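Local coordinates for endoglucanase, glycoside hydrolase family 5 protein (Cytophaga hutchinsonii, PDB 5IHS) that hydrolyses internal beta-1,4-glucosidic bonds of cellulose as an endoglucanase and probably helps the bacterium live on crystalline cellulose, at residues S60-Q65 against V90-Y95; D123-E128 against V157-L162; A135-F140 against E176-K181. All blocks are in the same frame, centred on the assembly; numbering follows the deposited sequence.

Contact 1. Residues S60-Q65 against V90-Y95; sequences SQWMGQ and VEMDGY
Q61 reaches across to the M92 carbonyl with its amide nitrogen, and this bond marks the close-packed half of the contact. The distance from Q61 NE2 to M92 O is 3.0 Å and the N-H points almost straight at the oxygen (174°). M92 O lies in the amide plane of Q61, whereas the donor stands well above the plane of the M92 carbonyl instead of on a lone pair. With chi1 at 74°, CG of Q61 sits between its backbone N and carbonyl carbon, and a bend at chi2 then turns the amide toward 90-95. Behind that amide Q61 CB comes to 3.5 Å from D93 O, so the aliphatic part of the chain is packed as well as its end.

The other half is looser and more exposed. W62 offers the far end of its indole to M92: W62 CZ2 is 3.9 Å from M92 CB, and M92 SD lies at the edge of the six-membered ring, 5.4 Å from its centroid, a Met-aromatic contact. A water takes the W62 NE1 hydrogen at 2.8 Å in the plane of the indole and donates to both M92 O and D93 OD2, giving M92 O a second donor.

The contact joins the loop between strand 53-57 and helix 69-77 to the loop between strand 83-89 and helix 99-116; S60 is tied to that second helix through E102 and K105.

Contact 2. Residues D123-E128 against V157-L162; sequences DYHSHE and VYNEPL
The backbones of 123-128 and 157-162 are joined by two N-H to carbonyl bonds, from the adjacent residues N159 and E160 to carbonyls two residues apart, Y124 and S126. N159 N donates to Y124 O at 3.1 Å and E160 N to S126 O at 3.2 Å, the latter nearly along the C=O axis. Y124 O also accepts from S126 N, which arrives from the opposite face of the carbonyl plane and closes an inverse gamma turn centred on H125.

H127 adds a third bond across the segments. Its ND1 donates a hydrogen bond to E160 O at 2.8 Å, on a lone pair in the carbonyl plane and within 6° of the ring plane, a geometry that fixes the ring's rotation. With CG anti to the carbonyl carbon (chi1 -66°), the ring is carried to that oxygen. L162 CD2 packs against H127 CB at 3.8 Å. The E160 carboxylate runs alongside this imidazole, but OE2 is bound to H220.

H125 and N159 meet without a hydrogen bond: the amide lies over one face of the imidazole, planes 19° apart, with N159 ND2 3.2 Å from H125 CE1. H125 ND1 instead donates to the syn lone pair of D123 OD2 at 2.6 Å. N159 OD1 has a weak bond from R85. Other polar ends are also met: S126 OG accepts from E128 N in an ST turn and probably bonds E91, which is modelled in two conformers, and Y158 OH bonds Q130.

The arrangement links the C-terminal ends of neighbouring strands of a TIM barrel, where family 5 active sites lie. The N-E-P sequence of 159-161 matches the family motif whose glutamate is the acid/base, so E160 probably has that role.

Contact 3. Residues A135-F140 against E176-K181; sequences AAQRFF and EGVITK
Apolar packing between V178 and F140 forms the inner part of this helix pair. The CG1 methyl of V178 approaches the F140 ring obliquely, 3.6 Å from F140 CD2, and also lies near CB and CG of that phenylalanine. V178 divides its branches between partners: CG1, placed anti to the backbone N (chi1 175°), goes to F140, while CG2 reaches Q137 CG at 4.0 Å and, more loosely, A136 CB at 4.3 Å. Both F140 and V178 extend this apolar layer inward to V157, in the loop following strand 153-156.

Contacts through the aliphatic parts of polar side chains come next. Q137 and K181 meet obliquely, with Q137 CB 4.0 Å from K181 CG. The Q137 chain is extended beyond CG and carries its amide over the backbone at G177, where Q137 NE2 is 4.0 Å from G177 CA; the missing side chain at G177 lets the amide come this near.

Polar ends approach without bonding. The bend at chi2 helps bring K181 CE to 3.6 Å from Q137 OE1, and a further bend at chi4 sets K181 NZ, which stays 3.9 Å from the same oxygen. The geometry therefore supports van der Waals packing between the two segments, and the regular backbone bonds stay within each helix.

The short segments' axes approach to 8.9 Å and their N-to-C directions differ by 25°, with a crossing angle of -25°. Such near-parallel packing of successive helices, 133-147 and 167-185, is characteristic of the outer layer of a beta/alpha-barrel.

How the contacts relate
All three contacts lie in the first half of one eight-stranded parallel barrel, around strands 53-57 to 153-156. Contact 1 closes along the chain before the others open, whereas the segments of contacts 2 and 3 alternate: 123-128, 135-140, 157-162, 176-181. Centres of contacts 1 and 2 are about 13 Å apart, as are those of contacts 2 and 3; contacts 1 and 3 lie about 20 Å apart. E91 couples contact 1 to contact 2 by probable hydrogen bonds to S126 and H127. Y124 and V157 pack against helix residues of contact 3, while Y95 meets F139. Surface loops, the probable catalytic end and the helical shell are thus physically continuous.

Contact 1. Residues S60-Q65 against V90-Y95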
loop_
_atom_site.group_PDB
_atom_site.type_symbol
_atom_site.label_atom_id
_atom_site.label_comp_id
_atom_site.label_asym_id
_atom_site.label_seq_id
_atom_site.Cartn_x
_atom_site.Cartn_y
_atom_site.Cartn_z
ATOM N N SER A 60 6.605 -1.707 -11.029
ATOM C CA SER A 60 8.002 -1.303 -11.080
ATOM C C SER A 60 8.647 -1.563 -12.435
ATOM O O SER A 60 9.570 -0.832 -12.822
ATOM C CB SER A 60 8.785 -2.033 -9.994
ATOM O OG SER A 60 8.692 -3.442 -10.107
ATOM N N GLN A 61 8.217 -2.601 -13.154
ATOM C CA GLN A 61 8.873 -2.900 -14.425
ATOM C C GLN A 61 8.425 -1.975 -15.552
ATOM O O GLN A 61 9.089 -1.919 -16.596
ATOM C CB GLN A 61 8.727 -4.386 -14.806
ATOM C CG GLN A 61 7.360 -4.842 -15.301
ATOM C CD GLN A 61 6.449 -5.324 -14.184
ATOM O OE1 GLN A 61 6.297 -4.655 -13.151
ATOM N NE2 GLN A 61 5.834 -6.488 -14.380
ATOM N N TRP A 62 7.337 -1.231 -15.356
ATOM C CA TRP A 62 6.781 -0.380 -16.397
ATOM C C TRP A 62 6.838 1.109 -16.081
ATOM O O TRP A 62 6.798 1.918 -17.015
ATOM C CB TRP A 62 5.337 -0.800 -16.703
ATOM C CG TRP A 62 5.251 -2.206 -17.244
ATOM C CD1 TRP A 62 6.103 -2.803 -18.126
ATOM C CD2 TRP A 62 4.272 -3.191 -16.908
ATOM N NE1 TRP A 62 5.714 -4.097 -18.359
ATOM C CE2 TRP A 62 4.590 -4.359 -17.626
ATOM C CE3 TRP A 62 3.156 -3.201 -16.067
ATOM C CZ2 TRP A 62 3.832 -5.522 -17.530
ATOM C CZ3 TRP A 62 2.406 -4.358 -15.973
ATOM C CH2 TRP A 62 2.745 -5.500 -16.704
ATOM N N MET A 63 6.964 1.488 -14.809
ATOM C CA MET A 63 7.097 2.884 -14.399
ATOM C C MET A 63 8.263 3.043 -13.435
ATOM O O MET A 63 8.229 3.848 -12.503
ATOM C CB MET A 63 5.788 3.405 -13.809
ATOM C CG MET A 63 4.673 3.588 -14.819
ATOM S SD MET A 63 4.907 5.047 -15.841
ATOM C CE MET A 63 3.765 4.644 -17.166
ATOM N N GLY A 64 9.331 2.279 -13.675
ATOM C CA GLY A 64 10.500 2.287 -12.815
ATOM C C GLY A 64 11.235 3.606 -12.766
ATOM O O GLY A 64 12.003 3.834 -11.828
ATOM N N GLN A 65 11.012 4.491 -13.742
ATOM C CA GLN A 65 11.693 5.780 -13.732
ATOM C C GLN A 65 11.315 6.631 -12.523
ATOM O O GLN A 65 12.056 7.560 -12.195
ATOM C CB GLN A 65 11.453 6.561 -15.038
ATOM C CG GLN A 65 10.028 7.037 -15.288
ATOM C CD GLN A 65 9.171 6.021 -16.034
ATOM O OE1 GLN A 65 9.320 4.811 -15.859
ATOM N NE2 GLN A 65 8.249 6.517 -16.858
ATOM N N VAL A 90 5.851 -8.833 -10.317
ATOM C CA VAL A 90 6.350 -10.186 -10.094
ATOM C C VAL A 90 6.313 -11.002 -11.391
ATOM O O VAL A 90 7.351 -11.461 -11.871
ATOM C CB VAL A 90 5.570 -10.869 -8.947
ATOM C CG1 VAL A 90 6.003 -12.300 -8.754
ATOM C CG2 VAL A 90 5.749 -10.071 -7.667
ATOM N N GLU A 91 5.124 -11.169 -11.974
ATOM C CA GLU A 91 4.921 -11.763 -13.283
ATOM C C GLU A 91 5.164 -10.704 -14.372
ATOM O O GLU A 91 5.412 -9.530 -14.085
ATOM C CB GLU A 91 3.499 -12.345 -13.347
ATOM C CG GLU A 91 3.170 -13.399 -12.240
ATOM C CD GLU A 91 2.565 -12.831 -10.941
ATOM O OE1 GLU A 91 1.619 -11.996 -10.983
ATOM O OE2 GLU A 91 3.015 -13.263 -9.853
ATOM N N MET A 92 5.111 -11.133 -15.634
ATOM C CA MET A 92 5.164 -10.230 -16.788
ATOM C C MET A 92 6.436 -9.376 -16.808
ATOM O O MET A 92 6.391 -8.143 -16.808
ATOM C CB MET A 92 3.910 -9.355 -16.855
ATOM C CG MET A 92 2.627 -10.146 -17.067
ATOM S SD MET A 92 1.132 -9.165 -16.843
ATOM C CE MET A 92 1.237 -8.776 -15.097
ATOM N N ASP A 93 7.578 -10.059 -16.875
ATOM C CA ASP A 93 8.883 -9.404 -16.981
ATOM C C ASP A 93 9.215 -8.582 -15.740
ATOM O O ASP A 93 9.885 -7.552 -15.823
ATOM C CB ASP A 93 8.993 -8.542 -18.243
ATOM C CG ASP A 93 9.019 -9.365 -19.514
ATOM O OD1 ASP A 93 9.732 -10.392 -19.549
ATOM O OD2 ASP A 93 8.323 -8.980 -20.477
ATOM N N GLY A 94 8.748 -9.034 -14.591
ATOM C CA GLY A 94 9.041 -8.415 -13.318
ATOM C C GLY A 94 10.101 -9.179 -12.550
ATOM O O GLY A 94 11.065 -9.690 -13.126
ATOM N N TYR A 95 9.889 -9.281 -11.237
ATOM C CA TYR A 95 10.877 -9.854 -10.327
ATOM C C TYR A 95 11.241 -11.298 -10.672
ATOM O O TYR A 95 12.400 -11.696 -10.520
ATOM C CB TYR A 95 10.341 -9.755 -8.895
ATOM C CG TYR A 95 11.207 -10.457 -7.879
ATOM C CD1 TYR A 95 12.399 -9.881 -7.461
ATOM C CD2 TYR A 95 10.849 -11.692 -7.346
ATOM C CE1 TYR A 95 13.223 -10.507 -6.546
ATOM C CE2 TYR A 95 11.678 -12.332 -6.429
ATOM C CZ TYR A 95 12.865 -11.729 -6.040
ATOM O OH TYR A 95 13.679 -12.369 -5.134
HETATM O O HOH W 1 6.598 -6.580 -19.322
#

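Contact 2. Residues D123-E128 against V157-L162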
loop_
_atom_site.group_PDB
_atom_site.type_symbol
_atom_site.label_atom_id
_atom_site.label_comp_id
_atom_site.label_asym_id
_atom_site.label_seq_id
_atom_site.Cartn_x
_atom_site.Cartn_y
_atom_site.Cartn_z
ATOM N N ASP A 123 5.553 -3.963 -1.593
ATOM C CA ASP A 123 4.416 -4.673 -2.184
ATOM C C ASP A 123 4.874 -5.676 -3.240
ATOM O O ASP A 123 5.436 -5.303 -4.281
ATOM C CB ASP A 123 3.449 -3.640 -2.766
ATOM C CG ASP A 123 2.476 -4.185 -3.808
ATOM O OD1 ASP A 123 2.027 -5.344 -3.717
ATOM O OD2 ASP A 123 2.146 -3.361 -4.726
ATOM N N TYR A 124 4.622 -6.955 -2.962
ATOM C CA TYR A 124 4.823 -8.052 -3.908
ATOM C C TYR A 124 3.617 -8.027 -4.837
ATOM O O TYR A 124 2.551 -8.566 -4.526
ATOM C CB TYR A 124 4.949 -9.356 -3.134
ATOM C CG TYR A 124 5.608 -10.496 -3.871
ATOM C CD1 TYR A 124 6.982 -10.484 -4.114
ATOM C CD2 TYR A 124 4.885 -11.592 -4.307
ATOM C CE1 TYR A 124 7.605 -11.524 -4.774
ATOM C CE2 TYR A 124 5.510 -12.644 -4.967
ATOM C CZ TYR A 124 6.869 -12.598 -5.199
ATOM O OH TYR A 124 7.525 -13.618 -5.851
ATOM N N HIS A 125 3.785 -7.353 -5.976
ATOM C CA HIS A 125 2.653 -6.920 -6.793
ATOM C C HIS A 125 2.285 -8.026 -7.777
ATOM O O HIS A 125 2.557 -7.968 -8.977
ATOM C CB HIS A 125 2.952 -5.586 -7.464
ATOM C CG HIS A 125 1.723 -4.845 -7.870
ATOM N ND1 HIS A 125 0.989 -4.088 -6.984
ATOM C CD2 HIS A 125 1.095 -4.756 -9.068
ATOM C CE1 HIS A 125 -0.028 -3.546 -7.625
ATOM N NE2 HIS A 125 0.006 -3.941 -8.890
ATOM N N SER A 126 1.664 -9.058 -7.210
ATOM C CA SER A 126 1.332 -10.294 -7.899
ATOM C C SER A 126 -0.157 -10.600 -7.814
ATOM O O SER A 126 -0.833 -10.247 -6.843
ATOM C CB SER A 126 2.094 -11.461 -7.260
ATOM O OG SER A 126 1.783 -12.703 -7.870
ATOM N N HIS A 127 -0.639 -11.306 -8.846
ATOM C CA HIS A 127 -1.969 -11.907 -8.893
ATOM C C HIS A 127 -1.935 -13.423 -8.733
ATOM O O HIS A 127 -2.985 -14.068 -8.839
ATOM C CB HIS A 127 -2.670 -11.580 -10.223
ATOM C CG HIS A 127 -2.999 -10.133 -10.412
ATOM N ND1 HIS A 127 -3.760 -9.416 -9.517
ATOM C CD2 HIS A 127 -2.674 -9.271 -11.407
ATOM C CE1 HIS A 127 -3.887 -8.174 -9.957
ATOM N NE2 HIS A 127 -3.252 -8.063 -11.111
ATOM N N GLU A 128 -0.763 -14.010 -8.486
ATOM C CA GLU A 128 -0.656 -15.468 -8.451
ATOM C C GLU A 128 0.548 -15.904 -7.622
ATOM O O GLU A 128 1.253 -16.857 -7.959
ATOM C CB GLU A 128 -0.628 -16.049 -9.863
ATOM C CG GLU A 128 0.516 -15.582 -10.710
ATOM C CD GLU A 128 0.540 -16.272 -12.059
ATOM O OE1 GLU A 128 -0.534 -16.391 -12.679
ATOM O OE2 GLU A 128 1.628 -16.709 -12.494
ATOM N N VAL A 157 2.471 -8.898 1.184
ATOM C CA VAL A 157 2.996 -10.144 0.617
ATOM C C VAL A 157 2.273 -10.655 -0.621
ATOM O O VAL A 157 2.805 -11.542 -1.302
ATOM C CB VAL A 157 3.062 -11.259 1.680
ATOM C CG1 VAL A 157 4.000 -10.850 2.816
ATOM C CG2 VAL A 157 1.681 -11.627 2.210
ATOM N N TYR A 158 1.098 -10.124 -0.946
ATOM C CA TYR A 158 0.327 -10.646 -2.085
ATOM C C TYR A 158 -0.703 -9.579 -2.488
ATOM O O TYR A 158 -1.837 -9.605 -2.013
ATOM C CB TYR A 158 -0.357 -11.952 -1.698
ATOM C CG TYR A 158 -0.979 -12.765 -2.821
ATOM C CD1 TYR A 158 -1.227 -12.221 -4.073
ATOM C CD2 TYR A 158 -1.322 -14.097 -2.608
ATOM C CE1 TYR A 158 -1.809 -12.981 -5.077
ATOM C CE2 TYR A 158 -1.898 -14.861 -3.602
ATOM C CZ TYR A 158 -2.141 -14.297 -4.835
ATOM O OH TYR A 158 -2.719 -15.013 -5.859
ATOM N N ASN A 159 -0.309 -8.681 -3.403
ATOM C CA ASN A 159 -1.152 -7.562 -3.818
ATOM C C ASN A 159 -2.630 -7.918 -3.983
ATOM O O ASN A 159 -3.477 -7.418 -3.226
ATOM C CB ASN A 159 -0.597 -7.010 -5.131
ATOM C CG ASN A 159 -1.507 -5.980 -5.767
ATOM O OD1 ASN A 159 -1.988 -5.079 -5.094
ATOM N ND2 ASN A 159 -1.774 -6.117 -7.065
ATOM N N GLU A 160 -2.944 -8.737 -4.994
ATOM C CA GLU A 160 -4.327 -8.958 -5.419
ATOM C C GLU A 160 -4.530 -10.389 -5.880
ATOM O O GLU A 160 -4.461 -10.696 -7.084
ATOM C CB GLU A 160 -4.748 -7.988 -6.515
ATOM C CG GLU A 160 -5.178 -6.646 -5.984
ATOM C CD GLU A 160 -5.724 -5.721 -7.054
ATOM O OE1 GLU A 160 -5.835 -6.151 -8.229
ATOM O OE2 GLU A 160 -6.070 -4.564 -6.724
ATOM N N PRO A 161 -4.821 -11.295 -4.958
ATOM C CA PRO A 161 -5.355 -12.595 -5.360
ATOM C C PRO A 161 -6.560 -12.401 -6.279
ATOM O O PRO A 161 -7.302 -11.424 -6.168
ATOM C CB PRO A 161 -5.751 -13.241 -4.027
ATOM C CG PRO A 161 -4.907 -12.532 -2.988
ATOM C CD PRO A 161 -4.804 -11.121 -3.497
ATOM N N LEU A 162 -6.747 -13.342 -7.197
ATOM C CA LEU A 162 -7.840 -13.286 -8.159
ATOM C C LEU A 162 -9.149 -13.772 -7.528
ATOM O O LEU A 162 -9.195 -14.227 -6.385
ATOM C CB LEU A 162 -7.472 -14.105 -9.394
ATOM C CG LEU A 162 -6.214 -13.606 -10.108
ATOM C CD1 LEU A 162 -5.886 -14.509 -11.283
ATOM C CD2 LEU A 162 -6.372 -12.165 -10.571
#

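Contact 3. Residues A135-F140 against E176-K181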
loop_
_atom_site.group_PDB
_atom_site.type_symbol
_atom_site.label_atom_id
_atom_site.label_comp_id
_atom_site.label_asym_id
_atom_site.label_seq_id
_atom_site.Cartn_x
_atom_site.Cartn_y
_atom_site.Cartn_z
ATOM N N ALA A 135 10.111 -18.289 -4.558
ATOM C CA ALA A 135 10.592 -16.984 -5.005
ATOM C C ALA A 135 10.146 -15.883 -4.048
ATOM O O ALA A 135 10.925 -14.986 -3.694
ATOM C CB ALA A 135 10.089 -16.708 -6.419
ATOM N N ALA A 136 8.892 -15.939 -3.606
ATOM C CA ALA A 136 8.371 -14.917 -2.704
ATOM C C ALA A 136 9.052 -14.983 -1.343
ATOM O O ALA A 136 9.393 -13.948 -0.755
ATOM C CB ALA A 136 6.863 -15.095 -2.547
ATOM N N GLN A 137 9.245 -16.196 -0.823
ATOM C CA GLN A 137 9.917 -16.367 0.456
ATOM C C GLN A 137 11.344 -15.848 0.387
ATOM O O GLN A 137 11.828 -15.217 1.332
ATOM C CB GLN A 137 9.895 -17.842 0.854
ATOM C CG GLN A 137 8.522 -18.323 1.295
ATOM C CD GLN A 137 8.502 -19.805 1.607
ATOM O OE1 GLN A 137 9.552 -20.446 1.761
ATOM N NE2 GLN A 137 7.307 -20.366 1.710
ATOM N N ARG A 138 12.031 -16.101 -0.726
ATOM C CA ARG A 138 13.403 -15.626 -0.880
ATOM C C ARG A 138 13.447 -14.103 -0.857
ATOM O O ARG A 138 14.268 -13.496 -0.153
ATOM C CB ARG A 138 13.987 -16.173 -2.190
ATOM C CG ARG A 138 15.438 -15.794 -2.447
ATOM C CD ARG A 138 16.050 -16.611 -3.597
ATOM N NE ARG A 138 15.349 -16.432 -4.872
ATOM C CZ ARG A 138 14.576 -17.345 -5.468
ATOM N NH1 ARG A 138 14.001 -17.063 -6.629
ATOM N NH2 ARG A 138 14.378 -18.538 -4.929
ATOM N N PHE A 139 12.557 -13.470 -1.623
ATOM C CA PHE A 139 12.503 -12.013 -1.680
ATOM C C PHE A 139 12.250 -11.417 -0.302
ATOM O O PHE A 139 12.958 -10.503 0.139
ATOM C CB PHE A 139 11.408 -11.572 -2.646
ATOM C CG PHE A 139 11.170 -10.093 -2.624
ATOM C CD1 PHE A 139 12.098 -9.224 -3.173
ATOM C CD2 PHE A 139 10.028 -9.563 -2.046
ATOM C CE1 PHE A 139 11.894 -7.856 -3.147
ATOM C CE2 PHE A 139 9.820 -8.196 -2.014
ATOM C CZ PHE A 139 10.756 -7.338 -2.564
ATOM N N PHE A 140 11.221 -11.906 0.387
ATOM C CA PHE A 140 10.877 -11.324 1.674
ATOM C C PHE A 140 11.920 -11.631 2.736
ATOM O O PHE A 140 12.153 -10.795 3.615
ATOM C CB PHE A 140 9.461 -11.712 2.089
ATOM C CG PHE A 140 8.427 -10.842 1.449
ATOM C CD1 PHE A 140 8.310 -9.515 1.825
ATOM C CD2 PHE A 140 7.609 -11.315 0.436
ATOM C CE1 PHE A 140 7.396 -8.670 1.212
ATOM C CE2 PHE A 140 6.680 -10.468 -0.175
ATOM C CZ PHE A 140 6.577 -9.144 0.225
ATOM N N GLU A 176 1.130 -17.520 5.314
ATOM C CA GLU A 176 1.755 -18.050 6.518
ATOM C C GLU A 176 3.208 -18.444 6.267
ATOM O O GLU A 176 4.075 -18.213 7.117
ATOM C CB GLU A 176 0.916 -19.209 7.058
ATOM C CG GLU A 176 -0.375 -18.711 7.693
ATOM C CD GLU A 176 -1.311 -19.809 8.107
ATOM O OE1 GLU A 176 -1.352 -20.862 7.430
ATOM O OE2 GLU A 176 -2.020 -19.606 9.113
ATOM N N GLY A 177 3.496 -19.047 5.109
ATOM C CA GLY A 177 4.870 -19.403 4.794
ATOM C C GLY A 177 5.772 -18.189 4.673
ATOM O O GLY A 177 6.914 -18.199 5.137
ATOM N N VAL A 178 5.275 -17.127 4.033
ATOM C CA VAL A 178 6.064 -15.903 3.894
ATOM C C VAL A 178 6.218 -15.193 5.238
ATOM O O VAL A 178 7.298 -14.691 5.571
ATOM C CB VAL A 178 5.462 -14.984 2.815
ATOM C CG1 VAL A 178 6.220 -13.661 2.752
ATOM C CG2 VAL A 178 5.505 -15.662 1.449
ATOM N N ILE A 179 5.145 -15.129 6.029
ATOM C CA ILE A 179 5.224 -14.500 7.348
ATOM C C ILE A 179 6.305 -15.161 8.200
ATOM O O ILE A 179 7.092 -14.480 8.867
ATOM C CB ILE A 179 3.845 -14.519 8.036
ATOM C CG1 ILE A 179 2.865 -13.589 7.299
ATOM C CG2 ILE A 179 3.952 -14.117 9.505
ATOM C CD1 ILE A 179 1.417 -13.841 7.660
ATOM N N THR A 180 6.339 -16.494 8.224
ATOM C CA THR A 180 7.360 -17.178 9.011
ATOM C C THR A 180 8.753 -16.745 8.582
ATOM O O THR A 180 9.627 -16.513 9.422
ATOM C CB THR A 180 7.185 -18.690 8.878
ATOM O OG1 THR A 180 5.916 -19.059 9.423
ATOM C CG2 THR A 180 8.284 -19.437 9.621
ATOM N N LYS A 181 8.980 -16.633 7.275
ATOM C CA LYS A 181 10.285 -16.202 6.784
ATOM C C LYS A 181 10.609 -14.771 7.206
ATOM O O LYS A 181 11.736 -14.477 7.624
ATOM C CB LYS A 181 10.357 -16.369 5.270
ATOM C CG LYS A 181 10.369 -17.820 4.810
ATOM C CD LYS A 181 11.720 -18.487 5.053
ATOM C CE LYS A 181 11.755 -19.909 4.526
ATOM N NZ LYS A 181 10.998 -20.809 5.405
#